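Local coordinates for protein endo-beta-mannanase (Opitutaceae bacterium TAV5, PDB 7BOB) that hydrolyses beta-1,4-linked mannosides as a trimeric exo-acting mannosidase of glycosyl hydrolase family 5, at residues A[50-55]-A[338-343]; A[301-306]-A[351-356]. One frame throughout, in Å; residues are numbered along the deposited sequence.

In the fold
Following the chain from its N terminus, residues 50-55 come first, where helix 39-51 ends and the chain turns into barrel strand 56-62. Their partner, 338-343, arrives only after the rest of the parallel eight-stranded barrel, in the loop between strand 311-316 and helix 352-364, so interaction 1 closes a loop of 282 residues. Interaction 2 opens within that span, on helix 292-309, and closes beyond it at 351-356, with 44 residues between. The two loops therefore cross. Their centres lie about 14 Å apart, and Phe54 meets Phe354 between them, so the turn after helix 39-51 packs directly on helix 352-364.

Interaction 1: residues A[50-55]-A[338-343]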
# COMPACT_ATOMS: atom_id res chain seq x y z
N ALA A 50 -24.63 2.32 42.05
CA ALA A 50 -25.77 1.64 42.64
C ALA A 50 -26.97 2.57 42.73
O ALA A 50 -28.09 2.18 42.38
CB ALA A 50 -25.41 1.08 44.01
N SER A 51 -26.75 3.82 43.13
CA SER A 51 -27.85 4.77 43.26
C SER A 51 -28.51 5.12 41.93
O SER A 51 -29.67 5.56 41.93
CB SER A 51 -27.36 6.05 43.95
OG SER A 51 -26.77 6.94 43.02
N LEU A 52 -27.82 4.96 40.80
CA LEU A 52 -28.45 5.20 39.51
C LEU A 52 -29.18 3.97 38.97
O LEU A 52 -29.72 4.04 37.87
CB LEU A 52 -27.41 5.65 38.47
CG LEU A 52 -26.76 6.99 38.78
CD1 LEU A 52 -25.53 7.17 37.90
CD2 LEU A 52 -27.76 8.13 38.60
N GLY A 53 -29.23 2.87 39.72
CA GLY A 53 -29.93 1.69 39.25
C GLY A 53 -29.07 0.69 38.52
O GLY A 53 -29.61 -0.31 38.02
N PHE A 54 -27.76 0.91 38.45
CA PHE A 54 -26.89 0.00 37.72
C PHE A 54 -26.70 -1.29 38.49
O PHE A 54 -26.68 -1.30 39.72
CB PHE A 54 -25.53 0.66 37.46
CG PHE A 54 -25.59 1.86 36.54
CD1 PHE A 54 -26.69 2.05 35.70
CD2 PHE A 54 -24.55 2.79 36.50
CE1 PHE A 54 -26.75 3.15 34.84
CE2 PHE A 54 -24.61 3.89 35.65
CZ PHE A 54 -25.71 4.08 34.82
N ASN A 55 -26.56 -2.39 37.76
CA ASN A 55 -26.37 -3.69 38.40
C ASN A 55 -25.08 -4.37 37.96
O ASN A 55 -24.85 -5.52 38.37
CB ASN A 55 -27.58 -4.60 38.11
CG ASN A 55 -27.76 -4.87 36.61
OD1 ASN A 55 -26.80 -4.77 35.83
ND2 ASN A 55 -28.98 -5.22 36.21
N LEU A 338 -15.32 11.61 28.69
CA LEU A 338 -16.31 10.62 28.27
C LEU A 338 -17.26 10.23 29.41
O LEU A 338 -18.04 9.28 29.25
CB LEU A 338 -15.60 9.40 27.71
CG LEU A 338 -14.62 9.77 26.58
CD1 LEU A 338 -13.93 8.54 26.03
CD2 LEU A 338 -15.37 10.52 25.45
N GLY A 339 -17.17 10.90 30.56
CA GLY A 339 -17.93 10.46 31.72
C GLY A 339 -19.43 10.55 31.48
O GLY A 339 -19.93 11.46 30.79
N LEU A 340 -20.16 9.58 32.02
CA LEU A 340 -21.59 9.75 32.20
C LEU A 340 -21.88 10.82 33.24
O LEU A 340 -22.93 11.47 33.19
CB LEU A 340 -22.23 8.42 32.60
CG LEU A 340 -23.69 8.49 33.09
CD1 LEU A 340 -24.68 8.66 31.91
CD2 LEU A 340 -24.03 7.29 33.96
N VAL A 341 -20.91 11.06 34.11
CA VAL A 341 -21.08 11.82 35.33
C VAL A 341 -19.95 12.85 35.44
O VAL A 341 -18.80 12.55 35.12
CB VAL A 341 -21.10 10.85 36.53
CG1 VAL A 341 -20.67 11.53 37.78
CG2 VAL A 341 -22.47 10.17 36.65
N ASP A 342 -20.28 14.02 35.92
CA ASP A 342 -19.30 15.05 36.10
C ASP A 342 -18.59 14.92 37.43
O ASP A 342 -18.80 14.00 38.18
CB ASP A 342 -19.92 16.44 35.97
CG ASP A 342 -20.86 16.76 37.06
OD1 ASP A 342 -21.01 15.96 37.96
OD2 ASP A 342 -21.46 17.83 37.04
N ILE A 343 -17.79 15.93 37.73
CA ILE A 343 -16.99 16.01 38.92
C ILE A 343 -17.74 16.02 40.22
O ILE A 343 -17.21 15.62 41.22
CB ILE A 343 -16.20 17.30 38.92
CG1 ILE A 343 -17.17 18.48 38.93
CG2 ILE A 343 -15.25 17.31 37.74
CD1 ILE A 343 -17.37 19.10 40.28
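Leu340 swings CG anti to its backbone N (chi1 169°), while Phe54 sets CG anti to its carbonyl carbon (chi1 -66°), and the two side chains reach for each other across the gap. One methyl, Leu340 CD2, arrives at the edge of the Phe54 ring and in its plane, 3.7 Å from Phe54 CZ and 3.8 Å from Phe54 CE2. Leu52 lies on the same side of the gap as the ring: Leu52 CB stands over the middle of the Phe54 ring, 4.2 Å off its plane, and covers that face. The far end of the same side chain continues across, with Leu52 CD1 4.2 Å from Leu340 CD2 and 4.5 Å from Val341 CG2. The four touching side chains are all hydrocarbon, three of these residues are buried, and no hydrogen bond joins the two segments. Between Leu52 and Phe54 the helix closes in a Schellman motif. Gly53 takes the positive phi of 93° there, and Gly53 N bonds to Ala50 O at 3.0 Å. In the (beta/alpha)8 barrel typical of family 5 hydrolases, this is the turn that leads from helix 39-51 into strand 56-62, and it is met by the long loop that precedes helix 352-364. Val347 of that loop also touches Leu52, and Leu48 of helix 39-51 touches Val341.

Interaction 2: residues A[301-306]-A[351-356]; sequences AILPAC and LEYFVE
Helix 301-306 and helix 352-356 run in nearly the same direction, with a signed crossing angle of -29° and axes 11.0 Å from each other at closest approach. At that spacing the backbones stay well separated, the nearest CA atoms being those of Leu303 and Phe354 at 8.1 Å, and side chains must bridge the gap. Pro304, whose N has no hydrogen to give to the turn before, marks a kink in the first helix. Leu303 points its CB toward the second helix and delivers a single methyl, CD1, into the angle between two aromatic residues. Leu303 CD1 lies 4.0 Å from Tyr353 CE2 and equally 4.0 Å from Phe354 CD1, approaching both rings obliquely. Each aromatic residue has CG anti to its backbone N (chi1 178° for Tyr353), which brings both rings up to that one methyl. Tyr353 and Leu303 pass alongside each other, pointing opposite ways, and the far end of the tyrosine reaches the proline ring, with Tyr353 OH 3.8 Å from Pro304 CG. Earlier on helix 292-309, Asp296, Leu299 and Arg300 also touch Tyr353, while Phe354 meets Phe282 edge to face. The pairing joins the helices that precede and follow strand 311-316, the last of the eight strands, neighbours in the outer helical layer of the (beta/alpha)8 barrel. With no hydrogen bond or charge pair crossing between the segments, the contact probably rests on dispersion and on burying the leucine methyl against the two rings, with the tyrosine oxygen resting against a proline carbon.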
# COMPACT_ATOMS: atom_id res chain seq x y z
N ALA A 301 -32.49 7.21 20.19
CA ALA A 301 -32.63 6.36 19.02
C ALA A 301 -31.85 5.05 19.17
O ALA A 301 -32.41 3.96 18.96
CB ALA A 301 -32.16 7.12 17.76
N ILE A 302 -30.58 5.11 19.55
CA ILE A 302 -29.77 3.90 19.38
C ILE A 302 -30.06 2.84 20.43
O ILE A 302 -29.97 1.65 20.14
CB ILE A 302 -28.28 4.25 19.35
CG1 ILE A 302 -27.87 4.91 20.66
CG2 ILE A 302 -27.96 5.13 18.13
CD1 ILE A 302 -26.63 4.28 21.25
N LEU A 303 -30.43 3.24 21.67
CA LEU A 303 -30.64 2.24 22.71
C LEU A 303 -31.85 1.36 22.43
O LEU A 303 -31.72 0.12 22.49
CB LEU A 303 -30.72 2.91 24.09
CG LEU A 303 -29.39 3.54 24.51
CD1 LEU A 303 -29.56 4.28 25.85
CD2 LEU A 303 -28.29 2.46 24.61
N PRO A 304 -33.05 1.89 22.14
CA PRO A 304 -34.15 0.98 21.76
C PRO A 304 -33.84 0.17 20.51
O PRO A 304 -34.16 -1.03 20.45
CB PRO A 304 -35.36 1.92 21.57
CG PRO A 304 -35.00 3.19 22.29
CD PRO A 304 -33.49 3.30 22.16
N ALA A 305 -33.18 0.77 19.51
CA ALA A 305 -32.80 0.00 18.33
C ALA A 305 -31.82 -1.12 18.69
O ALA A 305 -31.95 -2.25 18.21
CB ALA A 305 -32.21 0.93 17.26
N CYS A 306 -30.83 -0.83 19.54
CA CYS A 306 -29.96 -1.91 19.99
C CYS A 306 -30.73 -2.99 20.71
O CYS A 306 -30.44 -4.18 20.55
CB CYS A 306 -28.83 -1.37 20.86
SG CYS A 306 -27.62 -0.56 19.80
N LEU A 351 -27.26 13.21 28.93
CA LEU A 351 -27.08 11.76 29.01
C LEU A 351 -28.07 11.06 29.95
O LEU A 351 -28.03 9.83 30.05
CB LEU A 351 -25.63 11.46 29.44
CG LEU A 351 -24.49 12.17 28.66
CD1 LEU A 351 -23.12 11.69 29.11
CD2 LEU A 351 -24.65 12.02 27.14
N GLU A 352 -28.96 11.81 30.62
CA GLU A 352 -29.88 11.23 31.61
C GLU A 352 -30.69 10.08 31.03
O GLU A 352 -31.10 9.18 31.77
CB GLU A 352 -30.85 12.29 32.16
CG GLU A 352 -30.25 13.70 32.35
CD GLU A 352 -30.09 14.46 31.02
OE1 GLU A 352 -30.84 14.15 30.05
OE2 GLU A 352 -29.20 15.34 30.92
N TYR A 353 -30.90 10.06 29.71
CA TYR A 353 -31.76 9.03 29.15
C TYR A 353 -31.19 7.63 29.37
O TYR A 353 -31.97 6.68 29.52
CB TYR A 353 -31.98 9.23 27.65
CG TYR A 353 -32.82 8.13 27.09
CD1 TYR A 353 -34.17 8.00 27.48
CD2 TYR A 353 -32.29 7.18 26.23
CE1 TYR A 353 -34.96 6.98 26.99
CE2 TYR A 353 -33.08 6.15 25.73
CZ TYR A 353 -34.42 6.06 26.12
OH TYR A 353 -35.22 5.04 25.63
N PHE A 354 -29.86 7.46 29.34
CA PHE A 354 -29.32 6.14 29.66
C PHE A 354 -29.81 5.66 31.02
O PHE A 354 -30.14 4.48 31.20
CB PHE A 354 -27.79 6.14 29.63
CG PHE A 354 -27.20 4.80 29.96
CD1 PHE A 354 -27.70 3.64 29.38
CD2 PHE A 354 -26.17 4.69 30.89
CE1 PHE A 354 -27.18 2.40 29.68
CE2 PHE A 354 -25.64 3.44 31.21
CZ PHE A 354 -26.13 2.29 30.61
N VAL A 355 -29.88 6.56 32.01
CA VAL A 355 -30.36 6.17 33.33
C VAL A 355 -31.81 5.72 33.24
O VAL A 355 -32.18 4.67 33.78
CB VAL A 355 -30.18 7.31 34.34
CG1 VAL A 355 -30.78 6.92 35.71
CG2 VAL A 355 -28.71 7.68 34.49
N GLU A 356 -32.63 6.48 32.51
CA GLU A 356 -34.05 6.14 32.38
C GLU A 356 -34.20 4.83 31.62
O GLU A 356 -34.99 3.95 32.02
CB GLU A 356 -34.80 7.29 31.70
CG GLU A 356 -36.29 7.02 31.39
CD GLU A 356 -36.85 7.95 30.31
OE1 GLU A 356 -36.33 9.09 30.16
OE2 GLU A 356 -37.80 7.54 29.58